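Local structure of CalS10 (Micromonospora echinospora, 6UK5) at residues A[179-184]-A[196-201]; A[54-59]-A[75-80]; A[189-194]-A[214-219]. The protein binds S-adenosylmethionine and probably transfers its methyl group to an amino pentose during the biosynthesis of calicheamicin. One frame throughout, in Å; residues are numbered along the deposited sequence.

How the interactions relate
Interactions 1 and 3 belong to one five-stranded sheet and share strand 191-202. In interaction 1 the strand pairs with 177-188, in interaction 3 with 206-216 at its other edge, and the two contacts meet where like-charged Arg184 and Arg193 approach. Interaction 1 is buried, with the second subunit packed on one face, and combines an arginine-on-tryptophan CH-pi contact with a salt bridge. Interaction 3 is only partly buried and relies on aliphatic chains and a long arginine. Interaction 2 lies on the opposite side of the chain's centre, about 36 Å from interaction 1 between centres. It joins parallel strands of the Rossmann-like methyltransferase fold through a buried apolar cluster, with partly exposed Arg57 and His78 opposite.

Interaction 1 (A[179-184]-A[196-201]); sequences VARVSR and ERWLVG
Arg181 and Trp198 face each other across an antiparallel beta hairpin, at a non-hydrogen-bonded pair between strands 177-188 and 191-202. The backbones are held by four hydrogen bonds at the two hydrogen-bonded pairs, Ala180 with Leu199 and Val182 with Arg197. The bond from Ala180 N to Leu199 O is 2.8 Å long, nearly straight and in the carbonyl plane.

The apolar contacts centre on the indole. Arg181 runs alongside Trp198 because its CG points away from the backbone N (chi1 -165°), and its aliphatic part covers one face of the indole. CD makes a CH-pi contact, 3.6 Å from the centroid of the six-membered ring. The guanidinium lies past the ring, its plane turned 84° from that of the indole. Val179 CG1 meets the rim instead, 3.6 Å from Trp198 CE3 and near the ring plane. Phe209 of strand 206-216 stacks on the same tryptophan.

On the opposite sheet face Ala180 CB lies 4.1 Å from Leu199 CB, and Ala180 and Val182 pack against the second subunit, joining the two copies.

The polar contact is diagonal. Glu196 reaches across to Arg181, whose guanidinium also forms a salt bridge with Asp170 on strand 165-174, so its charge is probably shared between two acids. The bridge to Glu196 is electrostatic, without a directed N-H: OE2 sits 3.2 Å from Arg181 NH1, well out of the guanidinium plane.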
loop_
_atom_site.group_PDB
_atom_site.type_symbol
_atom_site.label_atom_id
_atom_site.label_comp_id
_atom_site.label_asym_id
_atom_site.label_seq_id
_atom_site.Cartn_x
_atom_site.Cartn_y
_atom_site.Cartn_z
ATOM N N VAL A 179 -4.076 2.959 3.711
ATOM C CA VAL A 179 -3.583 1.844 4.506
ATOM C C VAL A 179 -2.930 0.843 3.564
ATOM O O VAL A 179 -3.589 0.305 2.665
ATOM C CB VAL A 179 -4.720 1.193 5.309
ATOM C CG1 VAL A 179 -4.196 0.048 6.155
ATOM C CG2 VAL A 179 -5.421 2.248 6.158
ATOM N N ALA A 180 -1.639 0.604 3.767
ATOM C CA ALA A 180 -0.884 -0.403 3.039
ATOM C C ALA A 180 -0.513 -1.543 3.977
ATOM O O ALA A 180 -0.265 -1.332 5.169
ATOM C CB ALA A 180 0.385 0.189 2.421
ATOM N N ARG A 181 -0.482 -2.755 3.434
ATOM C CA ARG A 181 -0.115 -3.922 4.220
ATOM C C ARG A 181 0.669 -4.892 3.354
ATOM O O ARG A 181 0.264 -5.186 2.226
ATOM C CB ARG A 181 -1.337 -4.644 4.793
ATOM C CG ARG A 181 -0.964 -5.621 5.900
ATOM C CD ARG A 181 -2.033 -6.665 6.116
ATOM N NE ARG A 181 -2.104 -7.585 4.987
ATOM C CZ ARG A 181 -3.008 -8.550 4.860
ATOM N NH1 ARG A 181 -3.943 -8.713 5.789
ATOM N NH2 ARG A 181 -2.985 -9.342 3.796
ATOM N N VAL A 182 1.785 -5.380 3.886
ATOM C CA VAL A 182 2.534 -6.478 3.292
ATOM C C VAL A 182 2.583 -7.583 4.334
ATOM O O VAL A 182 2.958 -7.337 5.486
ATOM C CB VAL A 182 3.958 -6.056 2.885
ATOM C CG1 VAL A 182 4.729 -7.252 2.331
ATOM C CG2 VAL A 182 3.917 -4.913 1.890
ATOM N N SER A 183 2.202 -8.791 3.938
ATOM C CA SER A 183 2.165 -9.916 4.856
ATOM C C SER A 183 3.039 -11.042 4.326
ATOM O O SER A 183 3.329 -11.128 3.131
ATOM C CB SER A 183 0.734 -10.426 5.066
ATOM O OG SER A 183 0.212 -10.997 3.882
ATOM N N ARG A 184 3.458 -11.904 5.241
ATOM C CA ARG A 184 4.246 -13.074 4.881
ATOM C C ARG A 184 3.965 -14.172 5.890
ATOM O O ARG A 184 4.130 -13.970 7.097
ATOM C CB ARG A 184 5.727 -12.722 4.850
ATOM C CG ARG A 184 6.623 -13.803 4.318
ATOM C CD ARG A 184 8.048 -13.322 4.380
ATOM N NE ARG A 184 8.991 -14.362 3.995
ATOM C CZ ARG A 184 9.529 -15.203 4.876
ATOM N NH1 ARG A 184 9.174 -15.133 6.155
ATOM N NH2 ARG A 184 10.396 -16.127 4.487
ATOM N N GLU A 196 2.866 -9.562 9.683
ATOM C CA GLU A 196 2.177 -8.470 9.010
ATOM C C GLU A 196 2.911 -7.164 9.277
ATOM O O GLU A 196 3.380 -6.924 10.394
ATOM C CB GLU A 196 0.727 -8.330 9.472
ATOM C CG GLU A 196 -0.251 -9.209 8.727
ATOM C CD GLU A 196 -1.638 -9.167 9.334
ATOM O OE1 GLU A 196 -1.752 -8.868 10.540
ATOM O OE2 GLU A 196 -2.616 -9.428 8.603
ATOM N N ARG A 197 3.003 -6.318 8.255
ATOM C CA ARG A 197 3.625 -5.006 8.391
ATOM C C ARG A 197 2.768 -3.981 7.669
ATOM O O ARG A 197 2.538 -4.092 6.462
ATOM C CB ARG A 197 5.055 -5.021 7.857
ATOM C CG ARG A 197 5.983 -5.754 8.803
ATOM C CD ARG A 197 7.390 -5.854 8.277
ATOM N NE ARG A 197 8.239 -4.856 8.917
ATOM C CZ ARG A 197 9.566 -4.889 8.928
ATOM N NH1 ARG A 197 10.213 -5.887 8.342
ATOM N NH2 ARG A 197 10.245 -3.924 9.537
ATOM N N TRP A 198 2.306 -2.985 8.421
ATOM C CA TRP A 198 1.337 -2.009 7.956
ATOM C C TRP A 198 1.975 -0.638 7.781
ATOM O O TRP A 198 2.939 -0.286 8.467
ATOM C CB TRP A 198 0.185 -1.891 8.959
ATOM C CG TRP A 198 -0.566 -3.164 9.186
ATOM C CD1 TRP A 198 -0.155 -4.234 9.927
ATOM C CD2 TRP A 198 -1.868 -3.497 8.691
ATOM N NE1 TRP A 198 -1.116 -5.215 9.918
ATOM C CE2 TRP A 198 -2.177 -4.787 9.166
ATOM C CE3 TRP A 198 -2.800 -2.832 7.889
ATOM C CZ2 TRP A 198 -3.379 -5.426 8.865
ATOM C CZ3 TRP A 198 -3.991 -3.468 7.591
ATOM C CH2 TRP A 198 -4.270 -4.751 8.079
ATOM N N LEU A 199 1.424 0.132 6.844
ATOM C CA LEU A 199 1.712 1.555 6.714
ATOM C C LEU A 199 0.394 2.310 6.664
ATOM O O LEU A 199 -0.445 2.036 5.798
ATOM C CB LEU A 199 2.532 1.853 5.457
ATOM C CG LEU A 199 4.018 1.503 5.455
ATOM C CD1 LEU A 199 4.590 1.749 4.067
ATOM C CD2 LEU A 199 4.779 2.316 6.489
ATOM N N VAL A 200 0.202 3.246 7.589
ATOM C CA VAL A 200 -0.972 4.111 7.601
ATOM C C VAL A 200 -0.510 5.553 7.454
ATOM O O VAL A 200 0.222 6.069 8.308
ATOM C CB VAL A 200 -1.822 3.933 8.867
ATOM C CG1 VAL A 200 -3.021 4.869 8.822
ATOM C CG2 VAL A 200 -2.296 2.496 8.978
ATOM N N GLY A 201 -0.935 6.196 6.371
ATOM C CA GLY A 201 -0.692 7.610 6.145
ATOM C C GLY A 201 -2.016 8.356 6.184
ATOM O O GLY A 201 -2.991 7.937 5.558
#

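Interaction 2 (A[54-59]-A[75-80]); sequences DAARLL and RFPHVE
Phe76 is the bump that fills the hollow between Ala55 and Leu58, just where two parallel strands begin. These are 57-61 and 78-83, the first two strands of the Rossmann-like sheet, linked by helix 67-73 in a beta-alpha-beta crossover. The CB of Phe76 points toward segment 54-59, and a chi1 of -61°, which leaves CG beside the backbone N, sets the ring between Ala55 and Leu58. One side of the rim, at CE2, lies 3.9 Å from Ala55 CB, and Ala55 O is at the ring edge, in its plane. At the other side, CE1 takes Leu58 CD1 at 3.7 Å, the leucine crossing the ring obliquely. With an alanine in place of Phe76, a gap would probably open between Ala55 and Leu58, leaving the Leu58 methyls free to shift.

Next along the chain, Pro77 sets its CG 4.0 Å from Ala56 CB, a small ridge against a small side chain. Arg57 and His78 run side by side on the opposite face from Leu58, and Arg57 CG rests 4.1 Å from His78 CB. The guanidinium is bonded elsewhere, to Thr114 O. Further on, Leu59 CD1 leans over Glu80, 4.1 Å from its CB.

Beneath these shapes the backbones zip together: His78 N to Ala56 O, Leu58 N to His78 O, and Glu80 N to Leu58 O at 2.9 Å. Helix 37-51 covers Ala55, Leu58 and Phe76 through Ile48 and Arg49, helix 67-73 meets Leu58 and Val79, and strand 115-120 flanks strand 57-61 on the side away from 78-83.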
loop_
_atom_site.group_PDB
_atom_site.type_symbol
_atom_site.label_atom_id
_atom_site.label_comp_id
_atom_site.label_asym_id
_atom_site.label_seq_id
_atom_site.Cartn_x
_atom_site.Cartn_y
_atom_site.Cartn_z
ATOM N N ASP A 54 -35.777 -22.489 18.109
ATOM C CA ASP A 54 -36.151 -21.514 19.125
ATOM C C ASP A 54 -34.962 -20.720 19.660
ATOM O O ASP A 54 -35.115 -19.982 20.639
ATOM C CB ASP A 54 -36.859 -22.225 20.280
ATOM C CG ASP A 54 -38.081 -23.002 19.827
ATOM O OD1 ASP A 54 -38.780 -22.528 18.905
ATOM O OD2 ASP A 54 -38.334 -24.089 20.391
ATOM N N ALA A 55 -33.788 -20.856 19.047
ATOM C CA ALA A 55 -32.589 -20.187 19.538
ATOM C C ALA A 55 -32.842 -18.706 19.787
ATOM O O ALA A 55 -33.404 -18.009 18.939
ATOM C CB ALA A 55 -31.453 -20.360 18.526
ATOM N N ALA A 56 -32.420 -18.226 20.961
ATOM C CA ALA A 56 -32.609 -16.822 21.310
ATOM C C ALA A 56 -31.351 -16.177 21.887
ATOM O O ALA A 56 -31.105 -14.988 21.659
ATOM C CB ALA A 56 -33.765 -16.685 22.305
ATOM N N ARG A 57 -30.548 -16.941 22.624
ATOM C CA ARG A 57 -29.342 -16.440 23.274
ATOM C C ARG A 57 -28.109 -16.977 22.557
ATOM O O ARG A 57 -27.950 -18.196 22.421
ATOM C CB ARG A 57 -29.314 -16.838 24.750
ATOM C CG ARG A 57 -30.373 -16.169 25.609
ATOM C CD ARG A 57 -30.472 -16.831 26.977
ATOM N NE ARG A 57 -29.166 -17.029 27.605
ATOM C CZ ARG A 57 -28.455 -16.077 28.204
ATOM N NH1 ARG A 57 -28.911 -14.833 28.260
ATOM N NH2 ARG A 57 -27.279 -16.370 28.744
ATOM N N LEU A 58 -27.239 -16.070 22.108
ATOM C CA LEU A 58 -26.031 -16.441 21.385
ATOM C C LEU A 58 -24.817 -15.736 21.973
ATOM O O LEU A 58 -24.901 -14.583 22.406
ATOM C CB LEU A 58 -26.143 -16.098 19.893
ATOM C CG LEU A 58 -24.918 -16.460 19.047
ATOM C CD1 LEU A 58 -25.366 -16.903 17.667
ATOM C CD2 LEU A 58 -23.928 -15.310 18.924
ATOM N N LEU A 59 -23.688 -16.445 21.978
ATOM C CA LEU A 59 -22.403 -15.919 22.427
ATOM C C LEU A 59 -21.366 -16.148 21.339
ATOM O O LEU A 59 -21.152 -17.288 20.915
ATOM C CB LEU A 59 -21.962 -16.581 23.736
ATOM C CG LEU A 59 -20.509 -16.349 24.157
ATOM C CD1 LEU A 59 -20.297 -14.931 24.647
ATOM C CD2 LEU A 59 -20.114 -17.346 25.237
ATOM N N ARG A 75 -30.638 -10.866 14.325
ATOM C CA ARG A 75 -31.231 -12.177 14.107
ATOM C C ARG A 75 -31.587 -12.913 15.391
ATOM O O ARG A 75 -32.437 -13.808 15.348
ATOM C CB ARG A 75 -30.270 -13.045 13.275
ATOM C CG ARG A 75 -29.942 -12.445 11.905
ATOM C CD ARG A 75 -31.116 -12.506 10.938
ATOM N NE ARG A 75 -31.649 -13.860 10.812
ATOM C CZ ARG A 75 -31.179 -14.773 9.965
ATOM N NH1 ARG A 75 -30.166 -14.486 9.157
ATOM N NH2 ARG A 75 -31.722 -15.979 9.925
ATOM N N PHE A 76 -30.969 -12.570 16.521
ATOM C CA PHE A 76 -31.241 -13.201 17.805
ATOM C C PHE A 76 -31.577 -12.141 18.847
ATOM O O PHE A 76 -30.913 -11.097 18.906
ATOM C CB PHE A 76 -30.042 -14.041 18.273
ATOM C CG PHE A 76 -29.689 -15.168 17.339
ATOM C CD1 PHE A 76 -28.614 -15.068 16.474
ATOM C CD2 PHE A 76 -30.446 -16.329 17.325
ATOM C CE1 PHE A 76 -28.299 -16.106 15.619
ATOM C CE2 PHE A 76 -30.131 -17.367 16.471
ATOM C CZ PHE A 76 -29.060 -17.255 15.619
ATOM N N PRO A 77 -32.609 -12.374 19.682
ATOM C CA PRO A 77 -32.980 -11.377 20.697
ATOM C C PRO A 77 -31.822 -10.939 21.579
ATOM O O PRO A 77 -31.525 -9.745 21.665
ATOM C CB PRO A 77 -34.055 -12.100 21.522
ATOM C CG PRO A 77 -34.610 -13.128 20.607
ATOM C CD PRO A 77 -33.469 -13.570 19.743
ATOM N N HIS A 78 -31.160 -11.890 22.230
ATOM C CA HIS A 78 -30.055 -11.604 23.136
ATOM C C HIS A 78 -28.765 -12.145 22.544
ATOM O O HIS A 78 -28.711 -13.293 22.088
ATOM C CB HIS A 78 -30.297 -12.190 24.528
ATOM C CG HIS A 78 -29.259 -11.795 25.533
ATOM N ND1 HIS A 78 -28.975 -12.554 26.649
ATOM C CD2 HIS A 78 -28.396 -10.752 25.559
ATOM C CE1 HIS A 78 -28.011 -11.973 27.339
ATOM N NE2 HIS A 78 -27.637 -10.882 26.697
ATOM N N VAL A 79 -27.733 -11.314 22.561
ATOM C CA VAL A 79 -26.439 -11.632 21.978
ATOM C C VAL A 79 -25.359 -11.105 22.910
ATOM O O VAL A 79 -25.521 -10.045 23.525
ATOM C CB VAL A 79 -26.340 -11.011 20.568
ATOM C CG1 VAL A 79 -24.914 -10.875 20.132
ATOM C CG2 VAL A 79 -27.136 -11.839 19.562
ATOM N N GLU A 80 -24.257 -11.845 23.021
ATOM C CA GLU A 80 -23.146 -11.443 23.871
ATOM C C GLU A 80 -21.831 -11.770 23.177
ATOM O O GLU A 80 -21.791 -12.474 22.165
ATOM C CB GLU A 80 -23.192 -12.124 25.247
ATOM C CG GLU A 80 -24.427 -11.813 26.075
ATOM C CD GLU A 80 -24.263 -12.213 27.530
ATOM O OE1 GLU A 80 -23.108 -12.283 28.004
ATOM O OE2 GLU A 80 -25.290 -12.459 28.198
#

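Interaction 3 (A[189-194]-A[214-219]); sequences GRVTRM and LLTMFT
Arg190 crosses over Thr216 and Thr219 and packs on Met217 at the open end of the beta hairpin formed by strands 191-202 and 206-216. Its CG stands between the backbone N and the carbonyl carbon (chi1 44°), and the chain runs straight at chi2 before bending at chi3. This course carries CB to 4.0 Å from Met217 CB and CD to 3.9 Å from Thr216 CG2. The guanidinium then ends with NH2 3.9 Å from Thr219 CG2, the methyl at the edge of the flat group, and forms a salt bridge with Glu222.

Met194 reaches Leu215 diagonally: extended at chi2, it folds at chi3 (-66°) and lays CE 3.8 Å from Leu215 CB. On the other face Leu214 CD2 meets Val191 CG1 at 4.2 Å and also brushes Arg193.

The backbones are joined by Thr192 N to Leu215 O, Leu215 N to Thr192 O, and Met217 N to Arg190 O, the last 2.8 Å long and just past the strands.

Thr192 packs on Trp156, Phe158 and Phe162, and Leu215, whose side chain is about 7 Å from the bound S-adenosylmethionine, also touches Trp156. Beyond the sheet, Thr219 N-caps helix 220-229, and its own backbone N bonds to Glu222 OE1, while Phe218 and Arg190 rest on helix 131-143.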
loop_
_atom_site.group_PDB
_atom_site.type_symbol
_atom_site.label_atom_id
_atom_site.label_comp_id
_atom_site.label_asym_id
_atom_site.label_seq_id
_atom_site.Cartn_x
_atom_site.Cartn_y
_atom_site.Cartn_z
ATOM N N GLY A 189 4.920 -27.946 9.758
ATOM C CA GLY A 189 4.079 -28.760 10.621
ATOM C C GLY A 189 2.658 -28.259 10.582
ATOM O O GLY A 189 2.109 -28.004 9.508
ATOM N N ARG A 190 2.056 -28.106 11.755
ATOM C CA ARG A 190 0.737 -27.501 11.887
ATOM C C ARG A 190 0.791 -26.006 12.164
ATOM O O ARG A 190 -0.264 -25.383 12.322
ATOM C CB ARG A 190 -0.067 -28.213 12.989
ATOM C CG ARG A 190 0.723 -28.497 14.257
ATOM C CD ARG A 190 -0.105 -29.130 15.377
ATOM N NE ARG A 190 -0.904 -30.266 14.926
ATOM C CZ ARG A 190 -1.275 -31.286 15.699
ATOM N NH1 ARG A 190 -0.874 -31.357 16.963
ATOM N NH2 ARG A 190 -2.027 -32.256 15.197
ATOM N N VAL A 191 1.982 -25.420 12.230
ATOM C CA VAL A 191 2.150 -24.037 12.653
ATOM C C VAL A 191 2.353 -23.147 11.437
ATOM O O VAL A 191 3.093 -23.500 10.509
ATOM C CB VAL A 191 3.342 -23.902 13.621
ATOM C CG1 VAL A 191 3.467 -22.461 14.122
ATOM C CG2 VAL A 191 3.231 -24.908 14.750
ATOM N N THR A 192 1.681 -22.000 11.429
ATOM C CA THR A 192 1.861 -20.978 10.406
ATOM C C THR A 192 2.344 -19.711 11.100
ATOM O O THR A 192 1.728 -19.263 12.074
ATOM C CB THR A 192 0.572 -20.709 9.626
ATOM O OG1 THR A 192 -0.132 -21.940 9.414
ATOM C CG2 THR A 192 0.899 -20.089 8.277
ATOM N N ARG A 193 3.432 -19.129 10.606
ATOM C CA ARG A 193 4.014 -17.931 11.204
ATOM C C ARG A 193 3.568 -16.733 10.376
ATOM O O ARG A 193 4.064 -16.515 9.267
ATOM C CB ARG A 193 5.536 -18.009 11.276
ATOM C CG ARG A 193 6.143 -16.786 11.958
ATOM C CD ARG A 193 7.649 -16.876 12.130
ATOM N NE ARG A 193 8.202 -15.552 12.408
ATOM C CZ ARG A 193 8.416 -14.635 11.465
ATOM N NH1 ARG A 193 8.129 -14.909 10.197
ATOM N NH2 ARG A 193 8.912 -13.447 11.780
ATOM N N MET A 194 2.661 -15.942 10.942
ATOM C CA MET A 194 2.071 -14.789 10.276
ATOM C C MET A 194 2.827 -13.523 10.662
ATOM O O MET A 194 2.830 -13.126 11.830
ATOM C CB MET A 194 0.600 -14.681 10.670
ATOM C CG MET A 194 -0.277 -15.776 10.098
ATOM S SD MET A 194 -2.023 -15.545 10.480
ATOM C CE MET A 194 -1.997 -15.745 12.267
ATOM N N LEU A 214 1.044 -16.628 15.450
ATOM C CA LEU A 214 1.129 -18.060 15.206
ATOM C C LEU A 214 -0.287 -18.602 15.081
ATOM O O LEU A 214 -1.107 -18.408 15.984
ATOM C CB LEU A 214 1.849 -18.826 16.322
ATOM C CG LEU A 214 3.336 -18.610 16.592
ATOM C CD1 LEU A 214 3.855 -19.740 17.489
ATOM C CD2 LEU A 214 4.143 -18.516 15.310
ATOM N N LEU A 215 -0.562 -19.293 13.978
ATOM C CA LEU A 215 -1.818 -20.006 13.791
ATOM C C LEU A 215 -1.494 -21.492 13.747
ATOM O O LEU A 215 -0.705 -21.936 12.907
ATOM C CB LEU A 215 -2.498 -19.554 12.502
ATOM C CG LEU A 215 -4.014 -19.691 12.367
ATOM C CD1 LEU A 215 -4.747 -18.783 13.338
ATOM C CD2 LEU A 215 -4.424 -19.376 10.935
ATOM N N THR A 216 -2.105 -22.254 14.648
ATOM C CA THR A 216 -1.841 -23.678 14.797
ATOM C C THR A 216 -3.052 -24.492 14.358
ATOM O O THR A 216 -4.145 -24.334 14.913
ATOM C CB THR A 216 -1.465 -24.004 16.244
ATOM O OG1 THR A 216 -0.316 -23.234 16.624
ATOM C CG2 THR A 216 -1.155 -25.483 16.391
ATOM N N MET A 217 -2.854 -25.355 13.364
ATOM C CA MET A 217 -3.914 -26.240 12.905
ATOM C C MET A 217 -4.168 -27.353 13.920
ATOM O O MET A 217 -3.278 -27.756 14.674
ATOM C CB MET A 217 -3.547 -26.892 11.573
ATOM C CG MET A 217 -4.668 -27.748 10.994
ATOM S SD MET A 217 -4.126 -28.753 9.611
ATOM C CE MET A 217 -3.446 -30.129 10.544
ATOM N N PHE A 218 -5.396 -27.866 13.913
ATOM C CA PHE A 218 -5.744 -29.100 14.599
ATOM C C PHE A 218 -6.426 -30.023 13.599
ATOM O O PHE A 218 -6.982 -29.580 12.592
ATOM C CB PHE A 218 -6.638 -28.817 15.804
ATOM C CG PHE A 218 -6.038 -27.835 16.764
ATOM C CD1 PHE A 218 -4.945 -28.186 17.542
ATOM C CD2 PHE A 218 -6.532 -26.544 16.851
ATOM C CE1 PHE A 218 -4.377 -27.279 18.418
ATOM C CE2 PHE A 218 -5.969 -25.626 17.721
ATOM C CZ PHE A 218 -4.887 -25.993 18.507
ATOM N N THR A 219 -6.368 -31.318 13.881
ATOM C CA THR A 219 -6.866 -32.316 12.949
ATOM C C THR A 219 -8.345 -32.599 13.181
ATOM O O THR A 219 -8.900 -32.326 14.248
ATOM C CB THR A 219 -6.078 -33.620 13.078
ATOM O OG1 THR A 219 -5.990 -33.995 14.457
ATOM C CG2 THR A 219 -4.671 -33.445 12.533
HETATM O O HOH W 1 -1.158 -23.462 10.970
#